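Local coordinates for calmodulin, putative (Entamoeba histolytica, PDB 4OCI), which binds calcium through an EF-hand and is involved in initiating phagocytosis of human erythrocytes, at residues A[97-102]-A[117-122]. Sequence-based numbering, arbitrary orientation.
Sequences IELRRI and DLFTFM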
loop_
_atom_site.group_PDB
_atom_site.type_symbol
_atom_site.label_atom_id
_atom_site.label_comp_id
_atom_site.label_asym_id
_atom_site.label_seq_id
_atom_site.Cartn_x
_atom_site.Cartn_y
_atom_site.Cartn_z
ATOM N N ILE A 97 -19.359 0.728 -24.241
ATOM C CA ILE A 97 -18.655 -0.410 -24.783
ATOM C C ILE A 97 -17.340 -0.019 -25.430
ATOM O O ILE A 97 -16.376 -0.829 -25.433
ATOM C CB ILE A 97 -19.527 -1.238 -25.764
ATOM C CG1 ILE A 97 -18.895 -2.680 -25.920
ATOM C CG2 ILE A 97 -19.746 -0.475 -27.167
ATOM C CD1 ILE A 97 -19.531 -3.367 -27.045
ATOM N N GLU A 98 -17.260 1.219 -25.913
ATOM C CA GLU A 98 -16.003 1.689 -26.508
ATOM C C GLU A 98 -14.974 2.026 -25.377
ATOM O O GLU A 98 -13.757 1.813 -25.509
ATOM C CB GLU A 98 -16.205 2.891 -27.400
ATOM C CG GLU A 98 -16.991 2.553 -28.713
ATOM C CD GLU A 98 -16.114 1.696 -29.699
ATOM O OE1 GLU A 98 -14.848 1.925 -29.741
ATOM O OE2 GLU A 98 -16.664 0.805 -30.421
ATOM N N LEU A 99 -15.456 2.634 -24.313
ATOM C CA LEU A 99 -14.650 2.712 -23.076
ATOM C C LEU A 99 -14.122 1.340 -22.625
ATOM O O LEU A 99 -12.980 1.237 -22.283
ATOM C CB LEU A 99 -15.481 3.293 -21.949
ATOM C CG LEU A 99 -14.608 3.562 -20.698
ATOM C CD1 LEU A 99 -13.291 4.373 -20.978
ATOM C CD2 LEU A 99 -15.402 4.169 -19.567
ATOM N N ARG A 100 -14.984 0.336 -22.538
ATOM C CA ARG A 100 -14.557 -1.054 -22.269
ATOM C C ARG A 100 -13.461 -1.470 -23.192
ATOM O O ARG A 100 -12.459 -2.017 -22.728
ATOM C CB ARG A 100 -15.738 -2.046 -22.329
ATOM C CG ARG A 100 -15.401 -3.530 -22.061
ATOM C CD ARG A 100 -16.641 -4.439 -22.213
ATOM N NE ARG A 100 -17.588 -4.325 -21.072
ATOM C CZ ARG A 100 -17.439 -4.933 -19.898
ATOM N NH1 ARG A 100 -16.345 -5.675 -19.613
ATOM N NH2 ARG A 100 -18.364 -4.768 -18.958
ATOM N N ARG A 101 -13.585 -1.242 -24.493
ATOM C CA ARG A 101 -12.491 -1.567 -25.420
ATOM C C ARG A 101 -11.163 -0.898 -25.027
ATOM O O ARG A 101 -10.091 -1.560 -24.986
ATOM C CB ARG A 101 -12.833 -1.276 -26.917
ATOM C CG ARG A 101 -11.747 -1.764 -27.883
ATOM C CD ARG A 101 -12.057 -1.355 -29.330
ATOM N NE ARG A 101 -12.485 0.056 -29.296
ATOM C CZ ARG A 101 -11.668 1.135 -29.228
ATOM N NH1 ARG A 101 -10.340 0.989 -29.223
ATOM N NH2 ARG A 101 -12.179 2.386 -29.145
ATOM N N ILE A 102 -11.236 0.397 -24.772
ATOM C CA ILE A 102 -10.063 1.210 -24.517
ATOM C C ILE A 102 -9.349 0.716 -23.282
ATOM O O ILE A 102 -8.134 0.600 -23.271
ATOM C CB ILE A 102 -10.446 2.676 -24.194
ATOM C CG1 ILE A 102 -11.216 3.367 -25.325
ATOM C CG2 ILE A 102 -9.190 3.512 -23.680
ATOM C CD1 ILE A 102 -10.513 3.481 -26.503
ATOM N N ASP A 117 -17.524 -4.675 -13.023
ATOM C CA ASP A 117 -17.714 -4.306 -11.622
ATOM C C ASP A 117 -17.479 -2.828 -11.435
ATOM O O ASP A 117 -18.187 -2.190 -10.706
ATOM C CB ASP A 117 -16.749 -5.084 -10.734
ATOM C CG ASP A 117 -17.131 -6.618 -10.597
ATOM O OD1 ASP A 117 -18.234 -7.049 -11.090
ATOM O OD2 ASP A 117 -16.291 -7.384 -10.011
ATOM N N LEU A 118 -16.489 -2.285 -12.122
ATOM C CA LEU A 118 -16.287 -0.872 -12.153
ATOM C C LEU A 118 -17.480 -0.092 -12.769
ATOM O O LEU A 118 -17.878 0.980 -12.250
ATOM C CB LEU A 118 -15.030 -0.612 -12.960
ATOM C CG LEU A 118 -14.627 0.830 -12.987
ATOM C CD1 LEU A 118 -13.864 1.223 -11.638
ATOM C CD2 LEU A 118 -13.768 0.999 -14.202
ATOM N N PHE A 119 -18.018 -0.596 -13.893
ATOM C CA PHE A 119 -19.151 0.085 -14.547
ATOM C C PHE A 119 -20.376 0.027 -13.651
ATOM O O PHE A 119 -21.062 1.002 -13.534
ATOM C CB PHE A 119 -19.486 -0.556 -15.920
ATOM C CG PHE A 119 -18.549 -0.130 -17.062
ATOM C CD1 PHE A 119 -17.470 0.663 -16.849
ATOM C CD2 PHE A 119 -18.814 -0.546 -18.374
ATOM C CE1 PHE A 119 -16.601 1.064 -17.944
ATOM C CE2 PHE A 119 -17.980 -0.172 -19.452
ATOM C CZ PHE A 119 -16.866 0.646 -19.224
ATOM N N THR A 120 -20.629 -1.114 -13.020
ATOM C CA THR A 120 -21.733 -1.246 -12.041
ATOM C C THR A 120 -21.590 -0.301 -10.860
ATOM O O THR A 120 -22.533 0.345 -10.493
ATOM C CB THR A 120 -21.777 -2.685 -11.504
ATOM O OG1 THR A 120 -22.205 -3.538 -12.587
ATOM C CG2 THR A 120 -22.764 -2.823 -10.336
ATOM N N PHE A 121 -20.387 -0.195 -10.316
ATOM C CA PHE A 121 -20.069 0.713 -9.243
ATOM C C PHE A 121 -20.390 2.202 -9.621
ATOM O O PHE A 121 -20.998 2.978 -8.826
ATOM C CB PHE A 121 -18.584 0.449 -8.896
ATOM C CG PHE A 121 -17.981 1.405 -7.946
ATOM C CD1 PHE A 121 -18.428 1.482 -6.644
ATOM C CD2 PHE A 121 -16.927 2.212 -8.338
ATOM C CE1 PHE A 121 -17.823 2.364 -5.732
ATOM C CE2 PHE A 121 -16.352 3.123 -7.458
ATOM C CZ PHE A 121 -16.793 3.172 -6.131
HETATM N N MSE A 122 -20.059 2.591 -10.851
HETATM C CA MSE A 122 -20.259 3.957 -11.270
HETATM C C MSE A 122 -21.609 4.217 -11.878
HETATM O O MSE A 122 -21.937 5.358 -12.165
HETATM C CB MSE A 122 -19.171 4.365 -12.256
HETATM C CG MSE A 122 -17.879 4.633 -11.524
HETATM SE SE MSE A 122 -16.535 5.088 -12.847
HETATM C CE MSE A 122 -14.930 5.095 -11.675
#
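A single phenylalanine, Phe119, bridges helices 96-106 and 112-122 in a small, buried, apolar contact within the C-terminal EF-hand domain pair, away from the calcium and sodium sites. The CA atoms of Arg100 and Phe119, the nearest across the two segments, are 9.1 Å apart; the Phe119 side chain crosses a little over half of that distance. With CG anti to its carbonyl carbon (chi1 -79°), Phe119 sends its far end against the helix at Leu99 and Arg100. There CZ reaches the backbone N of Arg100 at 3.8 Å, and that nitrogen lies at the ring edge, near its plane. Leu99 meets the same end of the ring obliquely, its CD2 3.7 Å from Phe119 CE1. CB of Arg100 lies 4.1 Å from Phe119 CE2. The chain of Arg100 runs extended, then bends at chi3 (-75°) past the ring: NH2 forms a salt bridge with Glu126 and bonds Thr116 OG1, and NH1 bonds the Gln112 carbonyl. Phe135 of helix 132-145 also packs on Leu99. No hydrogen bond links the segments themselves; packing round one ring joins them, while the guanidinium adds polar links to earlier residues of helix 112-122 and to the loop after it.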